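Local coordinates for alkaline serine protease (Pseudoalteromonas sp., PDB 1Y9Z), which probably cleaves peptide bonds as a cold-adapted subtilisin-like serine endopeptidase from an Antarctic bacterium, at residues A[27-32]-A[115-120]; A[61-66]-A[95-100]; A[108-113]-A[128-133]; A[176-181]-A[188-193]. All coordinates share one frame; numbering follows the deposited sequence.

Overall arrangement
Contacts 1, 3 and 4 are buried, contact 2 only partly. Contacts 1 and 3 share helix 110-119, which is tied to strand 25-30 by a disulfide and rests on the end of strand 125-128 and the loop after it through apolar side chains alone. Contacts 1 and 2 use neighbouring strands of one sheet and meet where Ser31 OG bonds Gly66 N. Toward loops the chemistry turns polar: a side-chain amide grips a backbone carbonyl in contact 2, and a serine hydroxyl and a water tie a loop to the strand it follows in contact 4. Contacts 2 and 3 touch phenylmethanesulfonic acid; contact 4 lies farther along the same sheet, about 24 Å from contact 1 between centres.

Contact 1: residues A[27-32]-A[115-120]; sequences CIIDSG and DTCVNS
One residue beyond Ile29, which lies against Cys117, Asp30 OD1 is gripped twice. Ser31 N donates to it at 2.7 Å, bent at 139°, and OD1 receives on its anti lone pair, the one away from OD2; His65 ND1 is its second partner. The pair holds the carboxylate at the end of the strand, while three residues earlier the strand is fixed covalently: Cys27 SG joins Cys117 SG at 2.0 Å, with the C-S-S-C torsion at -74°. Cys27 sends its sulfur anti to the backbone N (chi1 -169°), out from the strand toward the helix. Cys117 keeps its own sulfur beside its backbone N, and the two CA atoms end 5.8 Å apart. The sulfur of Cys117 is shared with Ile29, whose CG1 lies alongside it at 3.5 Å and whose CD1 follows at 3.7 Å. Val96 and Val126, from the strands that neighbour 25-30, also touch Cys117, which is buried. A buried disulfide thus clamps helix 110-119 onto a central parallel strand of the subtilisin-like alpha/beta domain, and the carboxylate at the strand's end, bonded to a histidine that also touches Ser369, is consistent with the Asp-His-Ser catalytic triad of subtilases.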
loop_
_atom_site.group_PDB
_atom_site.type_symbol
_atom_site.label_atom_id
_atom_site.label_comp_id
_atom_site.label_asym_id
_atom_site.label_seq_id
_atom_site.Cartn_x
_atom_site.Cartn_y
_atom_site.Cartn_z
ATOM N N CYS A 27 16.115 -6.317 -4.456
ATOM C CA CYS A 27 15.682 -6.405 -5.843
ATOM C C CYS A 27 14.173 -6.456 -5.916
ATOM O O CYS A 27 13.537 -7.290 -5.268
ATOM C CB CYS A 27 16.254 -7.659 -6.486
ATOM S SG CYS A 27 16.100 -7.795 -8.297
ATOM N N ILE A 28 13.612 -5.555 -6.712
ATOM C CA ILE A 28 12.173 -5.470 -6.892
ATOM C C ILE A 28 11.779 -6.092 -8.229
ATOM O O ILE A 28 12.090 -5.552 -9.294
ATOM C CB ILE A 28 11.698 -4.000 -6.880
ATOM C CG1 ILE A 28 12.171 -3.305 -5.602
ATOM C CG2 ILE A 28 10.186 -3.946 -6.970
ATOM C CD1 ILE A 28 11.920 -1.804 -5.593
ATOM N N ILE A 29 11.118 -7.244 -8.168
ATOM C CA ILE A 29 10.644 -7.920 -9.374
ATOM C C ILE A 29 9.214 -7.421 -9.516
ATOM O O ILE A 29 8.335 -7.789 -8.734
ATOM C CB ILE A 29 10.671 -9.453 -9.202
ATOM C CG1 ILE A 29 12.115 -9.918 -8.990
ATOM C CG2 ILE A 29 10.054 -10.130 -10.418
ATOM C CD1 ILE A 29 12.270 -11.427 -8.854
ATOM N N ASP A 30 8.979 -6.572 -10.510
ATOM C CA ASP A 30 7.658 -5.988 -10.669
ATOM C C ASP A 30 7.485 -5.377 -12.064
ATOM O O ASP A 30 8.068 -5.864 -13.035
ATOM C CB ASP A 30 7.467 -4.924 -9.577
ATOM C CG ASP A 30 6.031 -4.817 -9.100
ATOM O OD1 ASP A 30 5.161 -4.472 -9.922
ATOM O OD2 ASP A 30 5.774 -5.072 -7.901
ATOM N N SER A 31 6.702 -4.304 -12.159
ATOM C CA SER A 31 6.438 -3.670 -13.453
ATOM C C SER A 31 7.355 -2.513 -13.838
ATOM O O SER A 31 6.977 -1.663 -14.643
ATOM C CB SER A 31 4.986 -3.186 -13.514
ATOM O OG SER A 31 4.787 -2.019 -12.727
ATOM N N GLY A 32 8.557 -2.467 -13.280
ATOM C CA GLY A 32 9.442 -1.378 -13.643
ATOM C C GLY A 32 9.494 -0.284 -12.599
ATOM O O GLY A 32 8.747 -0.293 -11.621
ATOM N N ASP A 115 17.002 -15.291 -10.434
ATOM C CA ASP A 115 18.410 -15.558 -10.727
ATOM C C ASP A 115 19.096 -14.252 -11.118
ATOM O O ASP A 115 20.211 -13.972 -10.688
ATOM C CB ASP A 115 18.571 -16.550 -11.888
ATOM C CG ASP A 115 18.145 -17.961 -11.531
ATOM O OD1 ASP A 115 18.225 -18.341 -10.347
ATOM O OD2 ASP A 115 17.747 -18.703 -12.453
ATOM N N THR A 116 18.425 -13.464 -11.954
ATOM C CA THR A 116 18.969 -12.187 -12.406
ATOM C C THR A 116 19.182 -11.249 -11.219
ATOM O O THR A 116 20.210 -10.580 -11.112
ATOM C CB THR A 116 18.025 -11.531 -13.433
ATOM O OG1 THR A 116 17.952 -12.364 -14.599
ATOM C CG2 THR A 116 18.532 -10.150 -13.834
ATOM N N CYS A 117 18.202 -11.206 -10.326
ATOM C CA CYS A 117 18.297 -10.371 -9.138
ATOM C C CYS A 117 19.569 -10.699 -8.360
ATOM O O CYS A 117 20.296 -9.808 -7.922
ATOM C CB CYS A 117 17.111 -10.635 -8.222
ATOM S SG CYS A 117 15.563 -9.741 -8.543
ATOM N N VAL A 118 19.817 -11.993 -8.187
ATOM C CA VAL A 118 20.973 -12.468 -7.436
ATOM C C VAL A 118 22.302 -12.367 -8.183
ATOM O O VAL A 118 23.265 -11.797 -7.667
ATOM C CB VAL A 118 20.759 -13.937 -6.992
ATOM C CG1 VAL A 118 22.006 -14.464 -6.298
ATOM C CG2 VAL A 118 19.556 -14.027 -6.066
ATOM N N ASN A 119 22.355 -12.915 -9.393
ATOM C CA ASN A 119 23.586 -12.905 -10.176
ATOM C C ASN A 119 23.968 -11.553 -10.760
ATOM O O ASN A 119 25.138 -11.170 -10.729
ATOM C CB ASN A 119 23.503 -13.930 -11.308
ATOM C CG ASN A 119 23.253 -15.331 -10.801
ATOM O OD1 ASN A 119 23.852 -15.761 -9.814
ATOM N ND2 ASN A 119 22.372 -16.058 -11.478
ATOM N N SER A 120 22.990 -10.836 -11.301
ATOM C CA SER A 120 23.255 -9.533 -11.895
ATOM C C SER A 120 23.163 -8.393 -10.889
ATOM O O SER A 120 24.000 -7.491 -10.885
ATOM C CB SER A 120 22.286 -9.272 -13.050
ATOM O OG SER A 120 22.521 -10.167 -14.121
#

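Contact 2: residues A[61-66]-A[95-100]; sequences NNNAHG and IVKVFN. With PMS (phenylmethanesulfonic acid), chain H.
Asn63 is the tight part of this contact, buried with its amide against the backbone of Phe99 and Asn100. Its ND2 donates to Phe99 O at 3.1 Å along a nearly straight line (164°). The oxygen lies close to the amide plane, but the nitrogen sits 44° out of the carbonyl plane. Pro59 O is a second acceptor for ND2, which fixes the amide although OD1 sits 3.3 Å from Asn100 O, another acceptor. Extended Lys97 passes CE by ND2 at 3.9 Å and delivers NZ to Gln58 O. With a leucine in place of Asn63, Phe99 O and Pro59 O would probably both lose their shared donor, leaving strand 92-100 less firmly held. As in other subtilases, the helix starts with His65, probably the active-site histidine, and stands beside the strand that walls the substrate cleft. On the cleft side the fit is looser: the nearest approach of the His65 side chain to residues 95-100 is ND1 to Phe99 CD1, 6.0 Å. C6 of phenylmethanesulfonic acid rests over one imidazole face, while the ligand's C4 meets Phe99 CZ obliquely at 3.6 Å. Val98 CG2 lies over one Phe99 face, 3.5 Å above its plane, displaced toward the rim.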
loop_
_atom_site.group_PDB
_atom_site.type_symbol
_atom_site.label_atom_id
_atom_site.label_comp_id
_atom_site.label_asym_id
_atom_site.label_seq_id
_atom_site.Cartn_x
_atom_site.Cartn_y
_atom_site.Cartn_z
ATOM N N ASN A 61 2.954 3.120 -20.062
ATOM C CA ASN A 61 1.674 3.687 -19.657
ATOM C C ASN A 61 0.818 2.710 -18.860
ATOM O O ASN A 61 0.747 1.527 -19.186
ATOM C CB ASN A 61 0.887 4.145 -20.889
ATOM C CG ASN A 61 1.682 5.075 -21.779
ATOM O OD1 ASN A 61 2.218 6.084 -21.323
ATOM N ND2 ASN A 61 1.758 4.740 -23.064
ATOM N N ASN A 62 0.179 3.218 -17.810
ATOM C CA ASN A 62 -0.704 2.414 -16.971
ATOM C C ASN A 62 -0.036 1.122 -16.518
ATOM O O ASN A 62 -0.618 0.039 -16.597
ATOM C CB ASN A 62 -1.982 2.104 -17.752
ATOM C CG ASN A 62 -2.530 3.329 -18.463
ATOM O OD1 ASN A 62 -2.879 4.323 -17.828
ATOM N ND2 ASN A 62 -2.594 3.268 -19.790
ATOM N N ASN A 63 1.192 1.254 -16.030
ATOM C CA ASN A 63 1.979 0.118 -15.565
ATOM C C ASN A 63 2.805 0.625 -14.384
ATOM O O ASN A 63 3.995 0.343 -14.279
ATOM C CB ASN A 63 2.885 -0.354 -16.709
ATOM C CG ASN A 63 3.535 -1.692 -16.434
ATOM O OD1 ASN A 63 2.925 -2.581 -15.846
ATOM N ND2 ASN A 63 4.773 -1.851 -16.889
ATOM N N ALA A 64 2.140 1.357 -13.494
ATOM C CA ALA A 64 2.777 1.986 -12.337
ATOM C C ALA A 64 2.948 1.164 -11.064
ATOM O O ALA A 64 3.507 1.655 -10.082
ATOM C CB ALA A 64 2.022 3.267 -11.997
ATOM N N HIS A 65 2.487 -0.081 -11.072
ATOM C CA HIS A 65 2.570 -0.924 -9.882
ATOM C C HIS A 65 3.957 -0.985 -9.240
ATOM O O HIS A 65 4.100 -0.756 -8.034
ATOM C CB HIS A 65 2.076 -2.334 -10.222
ATOM C CG HIS A 65 1.855 -3.207 -9.026
ATOM N ND1 HIS A 65 2.827 -4.047 -8.528
ATOM C CD2 HIS A 65 0.771 -3.370 -8.231
ATOM C CE1 HIS A 65 2.350 -4.693 -7.478
ATOM N NE2 HIS A 65 1.105 -4.300 -7.276
ATOM N N GLY A 66 4.972 -1.279 -10.047
ATOM C CA GLY A 66 6.330 -1.374 -9.537
ATOM C C GLY A 66 6.858 -0.077 -8.963
ATOM O O GLY A 66 7.691 -0.083 -8.054
ATOM N N ILE A 95 16.328 -3.392 -10.131
ATOM C CA ILE A 95 15.024 -3.574 -10.740
ATOM C C ILE A 95 15.000 -4.620 -11.847
ATOM O O ILE A 95 15.830 -4.604 -12.755
ATOM C CB ILE A 95 14.516 -2.235 -11.344
ATOM C CG1 ILE A 95 14.562 -1.123 -10.288
ATOM C CG2 ILE A 95 13.105 -2.405 -11.892
ATOM C CD1 ILE A 95 13.723 -1.387 -9.051
ATOM N N VAL A 96 14.051 -5.546 -11.748
ATOM C CA VAL A 96 13.855 -6.553 -12.782
ATOM C C VAL A 96 12.390 -6.380 -13.168
ATOM O O VAL A 96 11.485 -6.650 -12.374
ATOM C CB VAL A 96 14.103 -7.988 -12.274
ATOM C CG1 VAL A 96 13.758 -8.991 -13.373
ATOM C CG2 VAL A 96 15.567 -8.154 -11.877
ATOM N N LYS A 97 12.167 -5.892 -14.383
ATOM C CA LYS A 97 10.826 -5.629 -14.893
ATOM C C LYS A 97 10.249 -6.844 -15.614
ATOM O O LYS A 97 10.685 -7.188 -16.715
ATOM C CB LYS A 97 10.882 -4.427 -15.842
ATOM C CG LYS A 97 9.543 -3.974 -16.396
ATOM C CD LYS A 97 9.754 -2.828 -17.375
ATOM C CE LYS A 97 8.474 -2.420 -18.073
ATOM N NZ LYS A 97 8.757 -1.411 -19.136
ATOM N N VAL A 98 9.265 -7.488 -14.992
ATOM C CA VAL A 98 8.637 -8.666 -15.582
ATOM C C VAL A 98 7.257 -8.369 -16.162
ATOM O O VAL A 98 6.707 -9.179 -16.908
ATOM C CB VAL A 98 8.504 -9.815 -14.548
ATOM C CG1 VAL A 98 9.884 -10.251 -14.076
ATOM C CG2 VAL A 98 7.648 -9.365 -13.368
ATOM N N PHE A 99 6.698 -7.208 -15.826
ATOM C CA PHE A 99 5.377 -6.828 -16.319
ATOM C C PHE A 99 5.353 -5.626 -17.247
ATOM O O PHE A 99 6.038 -4.627 -17.011
ATOM C CB PHE A 99 4.426 -6.497 -15.162
ATOM C CG PHE A 99 4.136 -7.645 -14.246
ATOM C CD1 PHE A 99 4.617 -7.641 -12.942
ATOM C CD2 PHE A 99 3.358 -8.716 -14.670
ATOM C CE1 PHE A 99 4.324 -8.687 -12.069
ATOM C CE2 PHE A 99 3.060 -9.767 -13.806
ATOM C CZ PHE A 99 3.545 -9.751 -12.503
ATOM N N ASN A 100 4.549 -5.735 -18.301
ATOM C CA ASN A 100 4.330 -4.638 -19.231
ATOM C C ASN A 100 2.889 -4.246 -18.925
ATOM O O ASN A 100 2.216 -4.916 -18.140
ATOM C CB ASN A 100 4.422 -5.088 -20.692
ATOM C CG ASN A 100 5.837 -5.404 -21.121
ATOM O OD1 ASN A 100 6.768 -4.646 -20.847
ATOM N ND2 ASN A 100 6.005 -6.524 -21.816
HETATM C C PMS H . -1.162 -8.016 -6.881
HETATM S S PMS H . -0.281 -8.254 -5.318
HETATM C C1 PMS H . -0.473 -8.692 -8.093
HETATM C C2 PMS H . -0.848 -10.046 -8.420
HETATM C C3 PMS H . -0.238 -10.708 -9.532
HETATM C C4 PMS H . 0.750 -9.972 -10.295
HETATM C C5 PMS H . 1.123 -8.643 -9.980
HETATM C C6 PMS H . 0.541 -7.941 -8.879
HETATM O O2S PMS H . 0.291 -9.596 -5.336
HETATM O O1S PMS H . -1.202 -8.120 -4.214
#

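Contact 3: residues A[108-113]-A[128-133]; sequences SSLVAA and MSLGGS. With PMS (phenylmethanesulfonic acid), chain H.
Leu110 reaches from the first turn of helix 110-119 and splits its two methyls between two residues of the opposing segment. CD1 approaches Met128 SD at 4.2 Å, and CD2 meets Leu130 CD1 at 4.3 Å, so the branched end bridges the side chains of Met128 and Leu130. Its CG is anti to the backbone N (chi1 174°), which carries the methyls away from the helix. The contact is entirely apolar and light. Pro168 touches all three side chains and closes the cluster, while Ile29 of strand 25-30 packs on Met128 and Leu130. Around Leu130 the chain runs Ser-Leu-Gly, the sequence that in subtilisins forms a wall of the substrate-binding cleft, and here it borders phenylmethanesulfonic acid. Leu130 CB lies 3.7 Å from ligand C4, Ser129 O is 3.2 Å from C6, and Gly131 N is 3.5 Å from C3. Leu130 thus faces two ways: its CB toward the ligand ring, its CD1 toward the helix, CG being lodged between backbone N and carbonyl carbon (chi1 57°). Farther out, Ser129 centres an inverse gamma turn marked by a weak bond from Leu130 N to Met128 O, and its OG is bonded to Ser369 O. On the helix side Ser109 is the N-cap: its OG accepts from Ala112 N at 3.1 Å and secures the turn that presents Leu110. Glu139 of helix 137-148 also touches Leu110, and Met128 is paired through its backbone with strand 152-156.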
loop_
_atom_site.group_PDB
_atom_site.type_symbol
_atom_site.label_atom_id
_atom_site.label_comp_id
_atom_site.label_asym_id
_atom_site.label_seq_id
_atom_site.Cartn_x
_atom_site.Cartn_y
_atom_site.Cartn_z
ATOM N N SER A 108 11.449 -14.881 -19.903
ATOM C CA SER A 108 11.659 -16.134 -19.200
ATOM C C SER A 108 10.780 -16.260 -17.956
ATOM O O SER A 108 9.805 -15.532 -17.791
ATOM C CB SER A 108 13.136 -16.283 -18.826
ATOM O OG SER A 108 13.440 -17.625 -18.484
ATOM N N SER A 109 11.154 -17.184 -17.079
ATOM C CA SER A 109 10.410 -17.483 -15.859
ATOM C C SER A 109 10.694 -16.581 -14.663
ATOM O O SER A 109 11.607 -15.756 -14.683
ATOM C CB SER A 109 10.719 -18.912 -15.437
ATOM O OG SER A 109 12.083 -19.006 -15.058
ATOM N N LEU A 110 9.902 -16.771 -13.610
ATOM C CA LEU A 110 10.080 -16.024 -12.373
ATOM C C LEU A 110 11.417 -16.465 -11.786
ATOM O O LEU A 110 12.166 -15.657 -11.241
ATOM C CB LEU A 110 8.949 -16.334 -11.387
ATOM C CG LEU A 110 9.075 -15.729 -9.983
ATOM C CD1 LEU A 110 9.118 -14.211 -10.070
ATOM C CD2 LEU A 110 7.901 -16.180 -9.132
ATOM N N VAL A 111 11.714 -17.757 -11.902
ATOM C CA VAL A 111 12.974 -18.280 -11.398
ATOM C C VAL A 111 14.125 -17.539 -12.075
ATOM O O VAL A 111 15.104 -17.176 -11.425
ATOM C CB VAL A 111 13.099 -19.803 -11.663
ATOM C CG1 VAL A 111 14.539 -20.262 -11.471
ATOM C CG2 VAL A 111 12.185 -20.564 -10.708
ATOM N N ALA A 112 13.995 -17.299 -13.378
ATOM C CA ALA A 112 15.035 -16.590 -14.118
ATOM C C ALA A 112 15.167 -15.152 -13.619
ATOM O O ALA A 112 16.273 -14.615 -13.548
ATOM C CB ALA A 112 14.723 -16.605 -15.610
ATOM N N ALA A 113 14.037 -14.533 -13.281
ATOM C CA ALA A 113 14.038 -13.163 -12.776
ATOM C C ALA A 113 14.771 -13.118 -11.440
ATOM O O ALA A 113 15.562 -12.210 -11.185
ATOM C CB ALA A 113 12.607 -12.660 -12.612
ATOM N N MET A 128 8.740 -9.631 -4.049
ATOM C CA MET A 128 7.828 -9.944 -5.137
ATOM C C MET A 128 6.365 -9.673 -4.816
ATOM O O MET A 128 5.685 -10.493 -4.193
ATOM C CB MET A 128 8.025 -11.415 -5.523
ATOM C CG MET A 128 9.473 -11.727 -5.892
ATOM S SD MET A 128 9.906 -13.481 -5.995
ATOM C CE MET A 128 10.155 -13.869 -4.272
ATOM N N SER A 129 5.885 -8.507 -5.237
ATOM C CA SER A 129 4.492 -8.133 -5.027
ATOM C C SER A 129 3.723 -8.672 -6.219
ATOM O O SER A 129 3.175 -7.920 -7.026
ATOM C CB SER A 129 4.353 -6.614 -4.934
ATOM O OG SER A 129 4.850 -6.141 -3.696
ATOM N N LEU A 130 3.704 -9.996 -6.319
ATOM C CA LEU A 130 3.044 -10.693 -7.409
ATOM C C LEU A 130 2.724 -12.109 -6.961
ATOM O O LEU A 130 3.271 -12.592 -5.970
ATOM C CB LEU A 130 3.968 -10.723 -8.633
ATOM C CG LEU A 130 5.356 -11.350 -8.451
ATOM C CD1 LEU A 130 5.269 -12.861 -8.626
ATOM C CD2 LEU A 130 6.319 -10.772 -9.476
ATOM N N GLY A 131 1.840 -12.771 -7.695
ATOM C CA GLY A 131 1.482 -14.128 -7.337
ATOM C C GLY A 131 0.645 -14.830 -8.382
ATOM O O GLY A 131 -0.054 -14.192 -9.172
ATOM N N GLY A 132 0.740 -16.155 -8.380
ATOM C CA GLY A 132 -0.015 -16.982 -9.298
ATOM C C GLY A 132 -0.581 -18.148 -8.509
ATOM O O GLY A 132 -0.119 -18.438 -7.407
ATOM N N SER A 133 -1.574 -18.825 -9.066
ATOM C CA SER A 133 -2.197 -19.946 -8.371
ATOM C C SER A 133 -1.428 -21.261 -8.478
ATOM O O SER A 133 -1.559 -22.129 -7.616
ATOM C CB SER A 133 -3.623 -20.142 -8.886
ATOM O OG SER A 133 -3.632 -20.329 -10.291
HETATM C C PMS H . -1.162 -8.016 -6.881
HETATM S S PMS H . -0.281 -8.254 -5.318
HETATM C C1 PMS H . -0.473 -8.692 -8.093
HETATM C C2 PMS H . -0.848 -10.046 -8.420
HETATM C C3 PMS H . -0.238 -10.708 -9.532
HETATM C C4 PMS H . 0.750 -9.972 -10.295
HETATM C C5 PMS H . 1.123 -8.643 -9.980
HETATM C C6 PMS H . 0.541 -7.941 -8.879
HETATM O O2S PMS H . 0.291 -9.596 -5.336
HETATM O O1S PMS H . -1.202 -8.120 -4.214
#

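Contact 4: residues A[176-181]-A[188-193]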
loop_
_atom_site.group_PDB
_atom_site.type_symbol
_atom_site.label_atom_id
_atom_site.label_comp_id
_atom_site.label_asym_id
_atom_site.label_seq_id
_atom_site.Cartn_x
_atom_site.Cartn_y
_atom_site.Cartn_z
ATOM N N SER A 176 5.272 -15.031 3.302
ATOM C CA SER A 176 3.979 -14.644 2.745
ATOM C C SER A 176 3.454 -13.470 3.566
ATOM O O SER A 176 3.241 -13.591 4.772
ATOM C CB SER A 176 2.997 -15.813 2.816
ATOM O OG SER A 176 1.722 -15.420 2.344
ATOM N N VAL A 177 3.233 -12.341 2.901
ATOM C CA VAL A 177 2.785 -11.122 3.565
ATOM C C VAL A 177 1.308 -10.781 3.404
ATOM O O VAL A 177 0.787 -10.744 2.287
ATOM C CB VAL A 177 3.609 -9.916 3.062
ATOM C CG1 VAL A 177 3.166 -8.641 3.771
ATOM C CG2 VAL A 177 5.088 -10.169 3.292
ATOM N N ALA A 178 0.651 -10.517 4.532
ATOM C CA ALA A 178 -0.761 -10.146 4.564
ATOM C C ALA A 178 -0.898 -8.632 4.723
ATOM O O ALA A 178 0.051 -7.945 5.116
ATOM C CB ALA A 178 -1.461 -10.850 5.719
ATOM N N ALA A 179 -2.089 -8.123 4.426
ATOM C CA ALA A 179 -2.365 -6.693 4.520
ATOM C C ALA A 179 -3.339 -6.345 5.639
ATOM O O ALA A 179 -4.318 -7.057 5.865
ATOM C CB ALA A 179 -2.927 -6.190 3.191
ATOM N N VAL A 180 -3.055 -5.247 6.337
ATOM C CA VAL A 180 -3.930 -4.745 7.394
ATOM C C VAL A 180 -4.082 -3.248 7.151
ATOM O O VAL A 180 -3.282 -2.654 6.419
ATOM C CB VAL A 180 -3.347 -4.964 8.815
ATOM C CG1 VAL A 180 -3.197 -6.449 9.095
ATOM C CG2 VAL A 180 -2.014 -4.249 8.954
ATOM N N ASP A 181 -5.105 -2.636 7.744
ATOM C CA ASP A 181 -5.317 -1.203 7.560
ATOM C C ASP A 181 -4.744 -0.388 8.720
ATOM O O ASP A 181 -4.069 -0.939 9.591
ATOM C CB ASP A 181 -6.810 -0.898 7.332
ATOM C CG ASP A 181 -7.677 -1.195 8.541
ATOM O OD1 ASP A 181 -8.914 -1.262 8.365
ATOM O OD2 ASP A 181 -7.143 -1.347 9.656
ATOM N N ALA A 188 -10.051 -7.120 4.254
ATOM C CA ALA A 188 -11.011 -8.103 3.767
ATOM C C ALA A 188 -10.545 -8.888 2.545
ATOM O O ALA A 188 -10.900 -10.056 2.380
ATOM C CB ALA A 188 -12.347 -7.423 3.469
ATOM N N PHE A 189 -9.752 -8.254 1.689
ATOM C CA PHE A 189 -9.268 -8.908 0.476
ATOM C C PHE A 189 -8.026 -9.774 0.664
ATOM O O PHE A 189 -7.698 -10.584 -0.200
ATOM C CB PHE A 189 -8.952 -7.857 -0.595
ATOM C CG PHE A 189 -7.884 -6.873 -0.181
ATOM C CD1 PHE A 189 -8.220 -5.571 0.172
ATOM C CD2 PHE A 189 -6.546 -7.259 -0.107
ATOM C CE1 PHE A 189 -7.241 -4.671 0.595
ATOM C CE2 PHE A 189 -5.564 -6.369 0.315
ATOM C CZ PHE A 189 -5.913 -5.074 0.667
ATOM N N SER A 190 -7.331 -9.591 1.782
ATOM C CA SER A 190 -6.092 -10.318 2.035
ATOM C C SER A 190 -6.300 -11.815 2.228
ATOM O O SER A 190 -6.955 -12.245 3.174
ATOM C CB SER A 190 -5.388 -9.711 3.254
ATOM O OG SER A 190 -4.067 -10.197 3.387
ATOM N N GLN A 191 -5.737 -12.609 1.322
ATOM C CA GLN A 191 -5.877 -14.058 1.403
ATOM C C GLN A 191 -5.328 -14.591 2.720
ATOM O O GLN A 191 -4.259 -14.185 3.176
ATOM C CB GLN A 191 -5.182 -14.718 0.206
ATOM C CG GLN A 191 -6.005 -14.608 -1.073
ATOM C CD GLN A 191 -5.233 -14.969 -2.325
ATOM O OE1 GLN A 191 -4.659 -16.057 -2.433
ATOM N NE2 GLN A 191 -5.224 -14.059 -3.289
ATOM N N TYR A 192 -6.082 -15.498 3.334
ATOM C CA TYR A 192 -5.688 -16.082 4.609
ATOM C C TYR A 192 -5.301 -17.550 4.432
ATOM O O TYR A 192 -6.098 -18.364 3.963
ATOM C CB TYR A 192 -6.828 -15.937 5.629
ATOM C CG TYR A 192 -8.150 -16.535 5.193
ATOM C CD1 TYR A 192 -8.986 -15.871 4.288
ATOM C CD2 TYR A 192 -8.558 -17.778 5.674
ATOM C CE1 TYR A 192 -10.198 -16.437 3.878
ATOM C CE2 TYR A 192 -9.758 -18.349 5.270
ATOM C CZ TYR A 192 -10.574 -17.678 4.375
ATOM O OH TYR A 192 -11.760 -18.262 3.990
ATOM N N THR A 193 -4.071 -17.883 4.810
ATOM C CA THR A 193 -3.572 -19.248 4.669
ATOM C C THR A 193 -2.648 -19.590 5.826
ATOM O O THR A 193 -2.271 -18.714 6.607
ATOM C CB THR A 193 -2.738 -19.416 3.382
ATOM O OG1 THR A 193 -1.450 -18.816 3.584
ATOM C CG2 THR A 193 -3.423 -18.750 2.191
HETATM O O HOH W 1 -0.051 -17.588 1.481
#
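Ser190 reaches toward strand 174-180 from the loop that follows it. CB comes first, 3.8 Å from Ala179 N. With OG anti to the backbone N (chi1 -168°), the hydroxyl then runs on to the strand, where it accepts from Ala179 N at 3.0 Å in an almost straight bond (170°). The same oxygen rests on Ala178, 3.5 Å from its CA and 3.6 Å from its CB, so the tip is held by one bond and two carbon contacts. An alanine here is likely to leave the buried N-H of Ala179 without its acceptor and the loop with a weaker hold on the strand. One residue earlier, Phe189 bends its ring back so that CE2 lies 3.9 Å from Ala179 CB, an oblique approach. Toward the other end a water spans Ser176 OG, at 2.9 Å, and Thr193 OG1, at 2.8 Å; Thr193 OG1 is also bonded to Gln195 N and Val196 N. Phe189 touches Asn159 of the ligand pocket and Ser190 touches Thr368. The loop lies along strand 174-180, which is set in the sheet between strands 152-156 and 196-201, parallel to both, while Val177, pointing away from the loop, packs on helix 368-385.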